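Local atomic coordinates of Mll7089 protein (PDB entry 2OZ8), a protein that is of unknown function but resembles mandelate racemase of the enolase superfamily and may act as a magnesium-dependent hydro-lyase. Residues 23-28 / 197-202; 101-106 / 273-278; 228-233 / 251-256; 246-251 / 267-272; 291-296 / 311-316. One frame throughout, in Å; residues are numbered along the deposited sequence.

Interaction 1 of 5, residues 23-28 / 197-202; sequences DSQVRA and PNEAWT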
# COMPACT_ATOMS: atom_id res chain seq x y z
N ASP A 23 -9.61 -27.89 24.73
CA ASP A 23 -8.83 -26.67 24.65
C ASP A 23 -9.68 -25.54 25.21
O ASP A 23 -10.76 -25.78 25.76
CB ASP A 23 -8.46 -26.39 23.21
CG ASP A 23 -9.67 -26.31 22.30
OD1 ASP A 23 -10.68 -25.66 22.69
OD2 ASP A 23 -9.64 -26.88 21.21
N SER A 24 -9.22 -24.31 25.04
CA SER A 24 -9.83 -23.20 25.73
C SER A 24 -11.26 -22.99 25.29
O SER A 24 -11.98 -22.27 25.92
CB SER A 24 -9.00 -21.92 25.50
OG SER A 24 -9.15 -21.46 24.18
N GLN A 25 -11.66 -23.61 24.19
CA GLN A 25 -12.96 -23.40 23.55
C GLN A 25 -13.89 -24.61 23.67
O GLN A 25 -15.10 -24.48 23.62
CB GLN A 25 -12.77 -23.17 22.04
CG GLN A 25 -12.57 -21.73 21.59
CD GLN A 25 -12.79 -21.56 20.08
OE1 GLN A 25 -11.83 -21.50 19.27
NE2 GLN A 25 -14.05 -21.49 19.68
N VAL A 26 -13.31 -25.81 23.79
CA VAL A 26 -14.02 -27.05 23.52
C VAL A 26 -13.63 -28.19 24.48
O VAL A 26 -12.49 -28.26 24.97
CB VAL A 26 -13.74 -27.43 22.01
CG1 VAL A 26 -13.56 -28.89 21.78
CG2 VAL A 26 -14.77 -26.79 21.06
N ARG A 27 -14.58 -29.08 24.74
CA ARG A 27 -14.41 -30.26 25.63
C ARG A 27 -15.05 -31.47 24.91
O ARG A 27 -16.09 -31.33 24.25
CB ARG A 27 -15.10 -30.00 26.99
CG ARG A 27 -14.82 -31.01 28.13
CD ARG A 27 -15.33 -30.58 29.57
NE ARG A 27 -15.25 -31.70 30.53
CZ ARG A 27 -14.87 -31.61 31.82
NH1 ARG A 27 -14.53 -30.45 32.40
NH2 ARG A 27 -14.84 -32.72 32.56
N ALA A 28 -14.41 -32.63 24.99
CA ALA A 28 -14.96 -33.87 24.43
C ALA A 28 -14.49 -35.08 25.19
O ALA A 28 -13.29 -35.23 25.39
CB ALA A 28 -14.61 -34.04 22.94
N PRO A 197 -3.19 -21.58 22.68
CA PRO A 197 -4.33 -20.86 23.27
C PRO A 197 -5.65 -21.04 22.53
O PRO A 197 -6.70 -20.65 23.04
CB PRO A 197 -3.93 -19.38 23.11
CG PRO A 197 -2.42 -19.41 22.82
CD PRO A 197 -2.25 -20.65 22.01
N ASN A 198 -5.62 -21.56 21.31
CA ASN A 198 -6.82 -21.74 20.51
C ASN A 198 -7.72 -20.53 20.46
O ASN A 198 -8.94 -20.62 20.72
CB ASN A 198 -7.60 -22.93 21.00
CG ASN A 198 -7.99 -23.82 19.87
OD1 ASN A 198 -8.96 -23.56 19.16
ND2 ASN A 198 -7.17 -24.88 19.66
N GLU A 199 -7.10 -19.40 20.10
CA GLU A 199 -7.77 -18.13 19.82
C GLU A 199 -8.29 -17.43 21.07
O GLU A 199 -9.07 -16.48 20.97
CB GLU A 199 -8.90 -18.26 18.76
CG GLU A 199 -8.57 -18.93 17.42
CD GLU A 199 -9.71 -18.77 16.32
OE1 GLU A 199 -10.88 -19.11 16.51
OE2 GLU A 199 -9.47 -18.32 15.19
N ALA A 200 -7.90 -17.90 22.25
CA ALA A 200 -8.36 -17.30 23.49
C ALA A 200 -7.91 -15.87 23.66
O ALA A 200 -8.50 -15.11 24.43
CB ALA A 200 -7.91 -18.15 24.72
N TRP A 201 -6.85 -15.47 22.97
CA TRP A 201 -6.26 -14.14 23.24
C TRP A 201 -6.58 -13.12 22.14
O TRP A 201 -6.91 -13.50 21.04
CB TRP A 201 -4.76 -14.27 23.43
CG TRP A 201 -4.37 -15.16 24.57
CD1 TRP A 201 -5.11 -15.44 25.67
CD2 TRP A 201 -3.11 -15.81 24.75
NE1 TRP A 201 -4.40 -16.25 26.54
CE2 TRP A 201 -3.17 -16.51 25.99
CE3 TRP A 201 -1.93 -15.86 24.00
CZ2 TRP A 201 -2.09 -17.26 26.51
CZ3 TRP A 201 -0.84 -16.62 24.52
CH2 TRP A 201 -0.94 -17.30 25.77
N THR A 202 -6.59 -11.85 22.48
CA THR A 202 -6.51 -10.78 21.50
C THR A 202 -5.01 -10.44 21.23
O THR A 202 -4.09 -10.81 22.01
CB THR A 202 -7.29 -9.53 22.02
OG1 THR A 202 -6.88 -9.23 23.36
CG2 THR A 202 -8.83 -9.75 22.03
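The carboxylate of Asp23 lies stacked on the side-chain amide of Asn198, the two planes only 23° apart, with Asp23 OD2 3.5 Å from Asn198 ND2. Past this stack, Asn198 OD1 is bonded to the hydroxyl of Tyr252, so the amide is held at its oxygen end while the Asp23 carboxylate lies over its face. Within 197-202 another flat group is covered: Pro197 CB sits over the centre of one face of the Trp201 indole.

The direct bond between the segments is made by Ser24, whose OG donates to Pro197 O at 2.8 Å. The chi1 of 72° folds OG back between the backbone N and the carbonyl carbon, and there it also touches the methyl of Ala200. Pro197 O takes a second bond, from Ala200 N on the opposite face of its plane, closing a type I' turn; Asn198 suits a position with positive phi and psi. On its side, Asp23 OD1 uses its anti lone pair for Gln25 N (2.7 Å), an Asx turn that shapes the hairpin bend. The pairing is that expected in the enolase fold, where a loop of the N-terminal capping domain closes on the loop after a strand of the C-terminal barrel.

Interaction 2 of 5, residues 101-106 / 273-278; sequences PFHEAV and HGQVTD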
# COMPACT_ATOMS: atom_id res chain seq x y z
N PRO A 101 -18.88 -34.00 6.92
CA PRO A 101 -17.49 -33.77 6.52
C PRO A 101 -16.77 -34.96 5.79
O PRO A 101 -16.03 -35.73 6.43
CB PRO A 101 -16.80 -33.42 7.84
CG PRO A 101 -17.58 -34.15 8.90
CD PRO A 101 -19.01 -34.20 8.38
N PHE A 102 -16.95 -35.04 4.47
CA PHE A 102 -16.35 -36.07 3.61
C PHE A 102 -15.01 -35.68 2.90
O PHE A 102 -14.26 -36.53 2.38
CB PHE A 102 -17.35 -36.44 2.49
CG PHE A 102 -18.63 -37.06 2.98
CD1 PHE A 102 -18.62 -38.16 3.84
CD2 PHE A 102 -19.86 -36.59 2.53
CE1 PHE A 102 -19.79 -38.76 4.24
CE2 PHE A 102 -21.04 -37.20 2.92
CZ PHE A 102 -21.01 -38.27 3.79
N HIS A 103 -14.73 -34.39 2.85
CA HIS A 103 -13.62 -33.88 2.07
C HIS A 103 -12.28 -34.59 2.43
O HIS A 103 -11.67 -35.20 1.54
CB HIS A 103 -13.58 -32.34 2.17
CG HIS A 103 -12.49 -31.71 1.41
ND1 HIS A 103 -12.53 -31.58 0.03
CD2 HIS A 103 -11.32 -31.15 1.81
CE1 HIS A 103 -11.43 -30.97 -0.38
NE2 HIS A 103 -10.68 -30.70 0.68
N GLU A 104 -11.88 -34.57 3.70
CA GLU A 104 -10.64 -35.21 4.13
C GLU A 104 -10.59 -36.73 3.86
O GLU A 104 -9.64 -37.22 3.25
CB GLU A 104 -10.35 -34.89 5.61
CG GLU A 104 -9.15 -35.62 6.23
CD GLU A 104 -8.68 -34.99 7.57
OE1 GLU A 104 -9.30 -34.00 8.06
OE2 GLU A 104 -7.66 -35.50 8.13
N ALA A 105 -11.61 -37.46 4.32
CA ALA A 105 -11.75 -38.93 4.20
C ALA A 105 -11.62 -39.40 2.75
O ALA A 105 -10.91 -40.38 2.44
CB ALA A 105 -13.12 -39.39 4.79
N VAL A 106 -12.31 -38.70 1.87
CA VAL A 106 -12.22 -39.00 0.45
C VAL A 106 -10.80 -38.89 -0.03
O VAL A 106 -10.34 -39.78 -0.73
CB VAL A 106 -13.19 -38.14 -0.43
CG1 VAL A 106 -13.06 -38.50 -1.90
CG2 VAL A 106 -14.62 -38.37 -0.01
N HIS A 273 -3.65 -30.26 8.38
CA HIS A 273 -4.09 -31.59 8.80
C HIS A 273 -3.93 -32.60 7.68
O HIS A 273 -2.91 -32.60 7.05
CB HIS A 273 -5.51 -31.53 9.39
CG HIS A 273 -5.52 -30.93 10.76
ND1 HIS A 273 -5.29 -31.66 11.90
CD2 HIS A 273 -5.64 -29.64 11.17
CE1 HIS A 273 -5.29 -30.86 12.95
NE2 HIS A 273 -5.52 -29.63 12.54
N GLY A 274 -4.91 -33.46 7.45
CA GLY A 274 -4.75 -34.63 6.58
C GLY A 274 -5.46 -34.62 5.25
O GLY A 274 -5.61 -35.68 4.65
N GLN A 275 -5.88 -33.45 4.74
CA GLN A 275 -6.46 -33.39 3.43
C GLN A 275 -5.35 -33.61 2.43
O GLN A 275 -4.77 -32.65 1.93
CB GLN A 275 -7.16 -32.07 3.18
CG GLN A 275 -8.30 -31.79 4.12
CD GLN A 275 -7.83 -31.25 5.46
OE1 GLN A 275 -6.60 -31.12 5.72
NE2 GLN A 275 -8.78 -30.96 6.34
N VAL A 276 -5.07 -34.85 2.11
CA VAL A 276 -3.85 -35.17 1.36
C VAL A 276 -3.60 -34.28 0.17
O VAL A 276 -2.52 -33.73 0.08
CB VAL A 276 -3.74 -36.63 0.89
CG1 VAL A 276 -2.36 -36.85 0.20
CG2 VAL A 276 -3.98 -37.57 2.01
N THR A 277 -4.56 -34.16 -0.73
CA THR A 277 -4.37 -33.37 -1.93
C THR A 277 -4.21 -31.87 -1.63
O THR A 277 -3.34 -31.22 -2.22
CB THR A 277 -5.55 -33.53 -2.94
OG1 THR A 277 -5.83 -34.93 -3.17
CG2 THR A 277 -5.22 -32.82 -4.29
N ASP A 278 -5.03 -31.32 -0.74
CA ASP A 278 -4.87 -29.90 -0.36
C ASP A 278 -3.49 -29.63 0.25
O ASP A 278 -2.89 -28.59 -0.04
CB ASP A 278 -5.92 -29.41 0.63
CG ASP A 278 -7.34 -29.68 0.19
OD1 ASP A 278 -7.57 -30.08 -0.97
OD2 ASP A 278 -8.26 -29.49 1.04
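His103 and Asp278 reach for each other from opposite directions, joining the first turn of helix 103-118 of the capping domain to the first turn of helix 276-289 of the enolase-type barrel. Three side chains set the geometry. His103, with CG anti to the backbone N (chi1 -180°), swings its imidazole outward from the helix; Gln275, bent at chi2, runs at about a right angle to the His103 side chain, the amide and ring planes 36° apart, and brings CG obliquely to 3.9 Å from His103 CD2. Glu104, one residue on, stretches out instead and passes Gln275 obliquely, Glu104 OE1 coming to 3.5 Å from Gln275 NE2.

The other carboxylate oxygen, Glu104 OE2, lies 3.4 Å from Gly274 CA. A glycine fits here because a beta carbon would run into that oxygen, and its absence lets the backbone come close before Gln275, the centre of an inverse gamma turn and the N-cap residue of its helix. Asp278 has a second partner, Gln107 NE2, at OD1, which fixes the rotation of the carboxylate offered to the imidazole. A bound sulfate, probably from the crystallisation liquor, lies about 3 Å from the His103 side chain. The His-carboxylate bond itself is short and nearly straight: His103 NE2 donates to Asp278 OD2 at 2.7 Å with an N-H...O angle of 166°, the acceptor lying in the imidazole plane and met on its syn side.

Interaction 3 of 5, residues 228-233 / 251-256; sequences LRHDHD and EYLDLQ. With SO4 (sulfate ion), chain C.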
# COMPACT_ATOMS: atom_id res chain seq x y z
N LEU A 228 -7.86 -14.99 17.19
CA LEU A 228 -8.78 -15.01 16.06
C LEU A 228 -8.06 -15.17 14.76
O LEU A 228 -7.27 -14.33 14.40
CB LEU A 228 -9.59 -13.70 16.03
CG LEU A 228 -10.97 -13.84 15.41
CD1 LEU A 228 -11.74 -15.00 16.09
CD2 LEU A 228 -11.78 -12.55 15.47
N ARG A 229 -8.32 -16.26 14.06
CA ARG A 229 -7.58 -16.58 12.85
C ARG A 229 -7.76 -15.56 11.71
O ARG A 229 -6.97 -15.53 10.78
CB ARG A 229 -8.02 -17.92 12.35
CG ARG A 229 -9.36 -17.89 11.65
CD ARG A 229 -9.95 -19.26 11.68
NE ARG A 229 -11.37 -19.17 11.46
CZ ARG A 229 -12.24 -18.98 12.45
NH1 ARG A 229 -11.80 -18.87 13.70
NH2 ARG A 229 -13.55 -18.88 12.19
N HIS A 230 -8.80 -14.75 11.77
CA HIS A 230 -9.03 -13.77 10.76
C HIS A 230 -8.31 -12.46 11.09
O HIS A 230 -8.32 -11.53 10.28
CB HIS A 230 -10.55 -13.59 10.60
CG HIS A 230 -11.25 -14.85 10.14
ND1 HIS A 230 -10.84 -15.57 9.03
CD2 HIS A 230 -12.33 -15.51 10.65
CE1 HIS A 230 -11.63 -16.63 8.88
NE2 HIS A 230 -12.54 -16.61 9.85
N ASP A 231 -7.67 -12.40 12.27
CA ASP A 231 -6.99 -11.18 12.67
C ASP A 231 -5.57 -11.12 12.09
O ASP A 231 -4.56 -11.34 12.81
CB ASP A 231 -6.99 -10.98 14.17
CG ASP A 231 -6.47 -9.61 14.55
OD1 ASP A 231 -6.31 -8.76 13.65
OD2 ASP A 231 -6.22 -9.36 15.73
N HIS A 232 -5.50 -10.81 10.80
CA HIS A 232 -4.24 -10.80 10.07
C HIS A 232 -3.37 -9.67 10.58
O HIS A 232 -2.18 -9.85 10.82
CB HIS A 232 -4.47 -10.69 8.57
CG HIS A 232 -5.16 -11.86 7.96
ND1 HIS A 232 -5.74 -11.81 6.71
CD2 HIS A 232 -5.40 -13.11 8.43
CE1 HIS A 232 -6.26 -12.99 6.41
NE2 HIS A 232 -6.08 -13.79 7.45
N ASP A 233 -3.96 -8.50 10.81
CA ASP A 233 -3.16 -7.41 11.32
C ASP A 233 -2.51 -7.82 12.66
O ASP A 233 -1.33 -7.63 12.85
CB ASP A 233 -3.96 -6.12 11.46
CG ASP A 233 -3.16 -5.02 12.15
OD1 ASP A 233 -2.28 -4.41 11.52
OD2 ASP A 233 -3.36 -4.80 13.35
N GLU A 251 -5.30 -22.90 11.87
CA GLU A 251 -6.41 -23.76 12.34
C GLU A 251 -7.73 -23.17 11.89
O GLU A 251 -7.90 -21.94 11.86
CB GLU A 251 -6.40 -23.93 13.89
CG GLU A 251 -7.32 -25.05 14.48
CD GLU A 251 -6.69 -26.47 14.48
OE1 GLU A 251 -6.10 -26.82 13.44
OE2 GLU A 251 -6.77 -27.23 15.50
N TYR A 252 -8.65 -24.05 11.52
CA TYR A 252 -10.04 -23.68 11.20
C TYR A 252 -10.15 -23.05 9.81
O TYR A 252 -11.21 -22.56 9.42
CB TYR A 252 -10.66 -22.77 12.29
CG TYR A 252 -10.51 -23.35 13.69
CD1 TYR A 252 -9.78 -22.68 14.68
CD2 TYR A 252 -11.08 -24.60 14.00
CE1 TYR A 252 -9.63 -23.24 15.96
CE2 TYR A 252 -10.94 -25.16 15.26
CZ TYR A 252 -10.22 -24.48 16.24
OH TYR A 252 -10.09 -25.08 17.48
N LEU A 253 -9.04 -23.09 9.06
CA LEU A 253 -9.03 -22.51 7.73
C LEU A 253 -9.05 -23.64 6.71
O LEU A 253 -8.40 -24.67 6.91
CB LEU A 253 -7.78 -21.66 7.50
CG LEU A 253 -7.42 -20.37 8.24
CD1 LEU A 253 -6.10 -19.79 7.67
CD2 LEU A 253 -8.52 -19.35 8.15
N ASP A 254 -9.76 -23.43 5.61
CA ASP A 254 -9.65 -24.34 4.48
C ASP A 254 -8.45 -23.96 3.56
O ASP A 254 -7.66 -23.06 3.88
CB ASP A 254 -10.99 -24.43 3.72
CG ASP A 254 -11.46 -23.09 3.16
OD1 ASP A 254 -10.71 -22.10 3.13
OD2 ASP A 254 -12.62 -23.02 2.71
N LEU A 255 -8.32 -24.67 2.44
CA LEU A 255 -7.25 -24.47 1.46
C LEU A 255 -7.19 -23.03 1.00
O LEU A 255 -6.10 -22.43 0.94
CB LEU A 255 -7.47 -25.33 0.23
CG LEU A 255 -6.25 -26.05 -0.35
CD1 LEU A 255 -6.33 -26.09 -1.87
CD2 LEU A 255 -4.92 -25.49 0.10
N GLN A 256 -8.37 -22.49 0.68
CA GLN A 256 -8.48 -21.14 0.20
C GLN A 256 -8.00 -20.21 1.31
O GLN A 256 -7.27 -19.25 1.06
CB GLN A 256 -9.92 -20.85 -0.20
CG GLN A 256 -10.42 -21.67 -1.46
CD GLN A 256 -10.41 -23.22 -1.28
OE1 GLN A 256 -10.70 -23.75 -0.19
NE2 GLN A 256 -10.08 -23.95 -2.38
S SO4 C . -5.24 -8.13 5.42
O1 SO4 C . -6.25 -9.16 5.60
O2 SO4 C . -5.75 -7.16 4.43
O3 SO4 C . -4.97 -7.47 6.71
O4 SO4 C . -4.04 -8.79 4.87
O HOH W 1 -12.95 -19.72 9.19
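Arg229 packs by its aliphatic stem: CD lies 3.4 Å from Glu251 O and 3.6 Å from Tyr252 CB, which sits over one face of the guanidinium. At the edge of the guanidinium Leu253 slides past in the reverse direction, its CD2 3.8 Å from Arg229 CD. The long, flexible arginine suits the place, its methylenes packing against Tyr252 CB, Leu253 and the Glu251 carbonyl while Arg229 NH1 goes on to a salt bridge with Glu199. With a leucine here, the Glu199 carboxylate would probably be left without its countercharge and the water at NE without its donor.

Both segments are loops after barrel strands, 222-224 and 246-249, and each runs into a helix N-capped by an aspartate, Asp231 or Asp254. Toward solvent the contact thins out. His230 reaches Leu253 CD2 with CE1 at 4.2 Å, its ring lying over Arg229 CG, and water 1 accepts from Arg229 NE at 2.8 Å while donating a weak bond to Tyr252 O. Away from the contact, His232 ND1 donates to sulfate O1 at 2.9 Å, and Arg236 binds the same ion.

Interaction 4 of 5, residues 246-251 / 267-272; sequences QINSGE and ADILNV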
# COMPACT_ATOMS: atom_id res chain seq x y z
N GLN A 246 8.12 -18.67 17.40
CA GLN A 246 7.38 -18.70 16.14
C GLN A 246 5.87 -18.64 16.35
O GLN A 246 5.38 -19.21 17.32
CB GLN A 246 7.72 -19.96 15.37
CG GLN A 246 9.15 -19.98 14.78
CD GLN A 246 9.55 -21.35 14.24
OE1 GLN A 246 9.81 -21.50 13.06
NE2 GLN A 246 9.59 -22.34 15.12
N ILE A 247 5.16 -17.96 15.45
CA ILE A 247 3.72 -17.86 15.47
C ILE A 247 3.15 -18.86 14.47
O ILE A 247 3.28 -18.70 13.25
CB ILE A 247 3.25 -16.44 15.10
CG1 ILE A 247 3.96 -15.36 15.96
CG2 ILE A 247 1.73 -16.32 15.18
CD1 ILE A 247 3.61 -15.38 17.48
N ASN A 248 2.50 -19.90 14.98
CA ASN A 248 2.09 -21.02 14.16
C ASN A 248 0.62 -20.78 13.93
O ASN A 248 -0.10 -20.55 14.86
CB ASN A 248 2.43 -22.32 14.92
CG ASN A 248 2.11 -23.59 14.14
OD1 ASN A 248 1.12 -23.66 13.45
ND2 ASN A 248 2.95 -24.62 14.29
N SER A 249 0.17 -20.79 12.69
CA SER A 249 -1.20 -20.34 12.38
C SER A 249 -1.83 -21.16 11.29
O SER A 249 -1.16 -21.70 10.44
CB SER A 249 -1.21 -18.88 11.93
OG SER A 249 -2.43 -18.28 12.35
N GLY A 250 -3.15 -21.24 11.32
CA GLY A 250 -3.94 -21.75 10.19
C GLY A 250 -5.09 -22.67 10.56
O GLY A 250 -5.75 -23.21 9.66
N GLU A 251 -5.30 -22.90 11.87
CA GLU A 251 -6.41 -23.76 12.34
C GLU A 251 -7.73 -23.17 11.89
O GLU A 251 -7.90 -21.94 11.86
CB GLU A 251 -6.40 -23.93 13.89
CG GLU A 251 -7.32 -25.05 14.48
CD GLU A 251 -6.69 -26.47 14.48
OE1 GLU A 251 -6.10 -26.82 13.44
OE2 GLU A 251 -6.77 -27.23 15.50
N ALA A 267 1.81 -15.81 9.16
CA ALA A 267 2.22 -17.01 9.83
C ALA A 267 3.70 -17.14 9.70
O ALA A 267 4.25 -16.97 8.62
CB ALA A 267 1.57 -18.23 9.15
N ASP A 268 4.37 -17.44 10.81
CA ASP A 268 5.74 -17.94 10.71
C ASP A 268 5.73 -19.40 10.33
O ASP A 268 6.65 -19.87 9.67
CB ASP A 268 6.48 -17.80 12.04
CG ASP A 268 6.71 -16.37 12.44
OD1 ASP A 268 7.06 -15.52 11.60
OD2 ASP A 268 6.58 -16.10 13.64
N ILE A 269 4.72 -20.14 10.78
CA ILE A 269 4.60 -21.57 10.44
C ILE A 269 3.13 -21.78 10.05
O ILE A 269 2.27 -21.19 10.70
CB ILE A 269 4.88 -22.54 11.61
CG1 ILE A 269 6.24 -22.32 12.22
CG2 ILE A 269 4.73 -24.06 11.18
CD1 ILE A 269 6.29 -22.83 13.59
N LEU A 270 2.86 -22.56 8.99
CA LEU A 270 1.48 -22.91 8.64
C LEU A 270 1.11 -24.30 9.21
O LEU A 270 1.85 -25.24 8.93
CB LEU A 270 1.24 -22.81 7.11
CG LEU A 270 -0.12 -23.28 6.53
CD1 LEU A 270 -1.19 -22.26 6.76
CD2 LEU A 270 -0.00 -23.52 5.05
N ASN A 271 0.07 -24.43 10.07
CA ASN A 271 -0.37 -25.79 10.51
C ASN A 271 -1.40 -26.35 9.53
O ASN A 271 -2.24 -25.63 9.02
CB ASN A 271 -0.95 -25.80 11.93
CG ASN A 271 -1.01 -27.23 12.55
OD1 ASN A 271 -2.13 -27.75 12.82
ND2 ASN A 271 0.16 -27.83 12.84
N VAL A 272 -1.32 -27.64 9.27
CA VAL A 272 -2.28 -28.28 8.39
C VAL A 272 -2.66 -29.62 8.97
O VAL A 272 -2.03 -30.06 9.91
CB VAL A 272 -1.75 -28.50 6.92
CG1 VAL A 272 -1.28 -27.21 6.31
CG2 VAL A 272 -0.65 -29.56 6.90
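Ile247 N donates to Asp268 OD2 at 3.0 Å, a nearly straight bond (163°) on the anti lone pair of the carboxylate. The same oxygen forms a salt bridge with Lys204 of a fifth subunit, so Asp268 serves both the N-terminal end of the strand pair and the assembly. Ile247 O in turn accepts twice, from Asp268 N lying in its carbonyl plane and from Ile269 N above that plane. Farther along, Ser249 N bonds to Ile269 O (2.9 Å) and Asn271 N to Ser249 O (3.0 Å), the parallel ladder of neighbouring barrel strands. Helix 255-263 links them as a beta-alpha-beta crossover; Ser249 and Leu270 face it, while Asn248 and Ile269 look the other way, toward Trp222.

Asn248, its CG anti to the backbone N at chi1 -177°, lays its amide against Ile269, ND2 3.6 Å from CG2, and sends OD1 to 3.3 Å from Asn271 CB. Both asparagines bond through ND2 to Ser294 OG on the next strand, which gives both buried NH2 groups an acceptor. An alanine in place of Asn248 is likely to leave that hydroxyl with one amide fewer and a gap beside Ile269. At the strand start, Ile269 CD1 packs 3.6 Å from Gln246 CD.

Interaction 5 of 5, residues 291-296 / 311-316; sequences IPISIG and PEVEWL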
# COMPACT_ATOMS: atom_id res chain seq x y z
N ILE A 291 7.99 -20.70 3.65
CA ILE A 291 7.22 -20.91 4.90
C ILE A 291 7.28 -22.40 5.30
O ILE A 291 6.97 -23.29 4.48
CB ILE A 291 5.72 -20.53 4.69
CG1 ILE A 291 5.58 -19.09 4.16
CG2 ILE A 291 4.89 -20.71 5.98
CD1 ILE A 291 6.31 -18.02 5.05
N PRO A 292 7.69 -22.69 6.53
CA PRO A 292 7.60 -24.09 6.99
C PRO A 292 6.18 -24.51 7.36
O PRO A 292 5.33 -23.66 7.55
CB PRO A 292 8.49 -24.09 8.25
CG PRO A 292 8.43 -22.66 8.77
CD PRO A 292 8.26 -21.79 7.55
N ILE A 293 5.94 -25.80 7.56
CA ILE A 293 4.59 -26.33 7.77
C ILE A 293 4.68 -27.31 8.89
O ILE A 293 5.68 -28.03 8.97
CB ILE A 293 4.03 -27.05 6.49
CG1 ILE A 293 3.57 -26.00 5.46
CG2 ILE A 293 2.91 -28.06 6.79
CD1 ILE A 293 3.03 -26.59 4.14
N SER A 294 3.68 -27.32 9.78
CA SER A 294 3.60 -28.43 10.75
C SER A 294 2.34 -29.22 10.47
O SER A 294 1.38 -28.68 10.02
CB SER A 294 3.71 -27.99 12.19
OG SER A 294 2.71 -27.02 12.44
N ILE A 295 2.43 -30.53 10.62
CA ILE A 295 1.27 -31.42 10.52
C ILE A 295 0.65 -31.67 11.92
O ILE A 295 1.33 -32.15 12.85
CB ILE A 295 1.71 -32.75 9.89
CG1 ILE A 295 2.55 -32.48 8.61
CG2 ILE A 295 0.51 -33.72 9.77
CD1 ILE A 295 1.85 -32.15 7.32
N GLY A 296 -0.61 -31.28 12.05
CA GLY A 296 -1.37 -31.51 13.23
C GLY A 296 -1.97 -32.92 13.25
O GLY A 296 -1.65 -33.79 12.39
N PRO A 311 9.37 -31.24 2.11
CA PRO A 311 10.67 -30.90 2.71
C PRO A 311 10.60 -29.82 3.82
O PRO A 311 11.46 -29.79 4.69
CB PRO A 311 11.48 -30.42 1.50
CG PRO A 311 10.38 -29.73 0.61
CD PRO A 311 9.19 -30.64 0.76
N GLU A 312 9.58 -28.94 3.78
CA GLU A 312 9.44 -27.87 4.78
C GLU A 312 8.76 -28.29 6.08
O GLU A 312 8.40 -27.41 6.89
CB GLU A 312 8.67 -26.68 4.22
CG GLU A 312 7.22 -26.87 4.03
CD GLU A 312 6.89 -27.29 2.65
OE1 GLU A 312 7.56 -28.18 2.10
OE2 GLU A 312 5.93 -26.76 2.10
N VAL A 313 8.57 -29.61 6.26
CA VAL A 313 7.91 -30.14 7.47
C VAL A 313 8.93 -30.82 8.33
O VAL A 313 9.64 -31.72 7.85
CB VAL A 313 6.76 -31.16 7.15
CG1 VAL A 313 6.20 -31.68 8.44
CG2 VAL A 313 5.69 -30.57 6.27
N GLU A 314 9.00 -30.40 9.59
CA GLU A 314 9.86 -31.10 10.56
C GLU A 314 9.10 -31.76 11.72
O GLU A 314 9.65 -32.62 12.40
CB GLU A 314 11.06 -30.19 10.98
CG GLU A 314 11.05 -29.54 12.34
CD GLU A 314 12.41 -28.92 12.77
OE1 GLU A 314 13.25 -29.62 13.40
OE2 GLU A 314 12.63 -27.71 12.51
N TRP A 315 7.82 -31.39 11.92
CA TRP A 315 7.03 -31.86 13.08
C TRP A 315 5.64 -32.39 12.77
O TRP A 315 4.90 -31.86 11.95
CB TRP A 315 6.89 -30.79 14.16
CG TRP A 315 8.15 -30.36 14.80
CD1 TRP A 315 8.87 -29.22 14.53
CD2 TRP A 315 8.84 -31.03 15.90
NE1 TRP A 315 9.99 -29.17 15.37
CE2 TRP A 315 10.00 -30.26 16.21
CE3 TRP A 315 8.60 -32.22 16.62
CZ2 TRP A 315 10.91 -30.63 17.25
CZ3 TRP A 315 9.52 -32.61 17.62
CH2 TRP A 315 10.66 -31.80 17.94
N LEU A 316 5.28 -33.46 13.44
CA LEU A 316 3.96 -34.07 13.34
C LEU A 316 3.35 -34.22 14.75
O LEU A 316 4.03 -34.65 15.68
CB LEU A 316 4.05 -35.45 12.63
CG LEU A 316 2.78 -36.30 12.72
CD1 LEU A 316 2.67 -37.22 11.58
CD2 LEU A 316 2.79 -37.09 14.09
O HOH W 2 7.03 -28.45 11.18
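Ile293 O receives a bond from water 2 at 2.6 Å and also a CA-H...O contact from Val313 CA at 3.4 Å. The water in turn accepts from Glu314 N, bridging the strands where direct pairing fails. On either side of this bridge the direct bonds resume: Ile293 N donates to Glu312 O (3.0 Å) from above the carbonyl plane, and Ile295 N to Trp315 O (3.1 Å), nearly along the C=O axis. Between these bonds 312-315 spends one residue more than 293-295, in the manner of a beta bulge.

Val313, whose chi1 of 177° places CG1 opposite its backbone N, spreads its two methyls between the isoleucines: CG1 is 3.7 Å from Ile295 CG1, and CG2 is 3.8 Å from Ile293 CG2. Ala307 of helix 304-309, the crossover helix between these barrel strands, packs on this beta-branched layer. Glu312 runs alongside Ile293, its OE2 3.5 Å from CD1. Water thus makes up for the slipped register, while interlocking apolar branches join the strands to the helix outside them.

In the fold
Interactions 4 and 5 are the buried contacts, both pairing parallel neighbours of the barrel sheet; strands 269-272 and 293-295 are adjacent in it, and the Asn271 ND2 to Ser294 OG bond joins the two contacts. Interaction 4 has the fuller backbone ladder, whereas interaction 5 needs a water. Interaction 1 is partly buried, and 2 and 3 are surface contacts, all at loops or helix starts and more dependent on side chains: a serine hydroxyl and a stacked amide in interaction 1, a His-carboxylate bond in interaction 2, an arginine stem in interaction 3. Interactions 1 and 2 bring the capping domain onto the barrel. Interaction 3 meets interaction 1 through Glu199-Arg229 and interaction 2 through Glu251-His273.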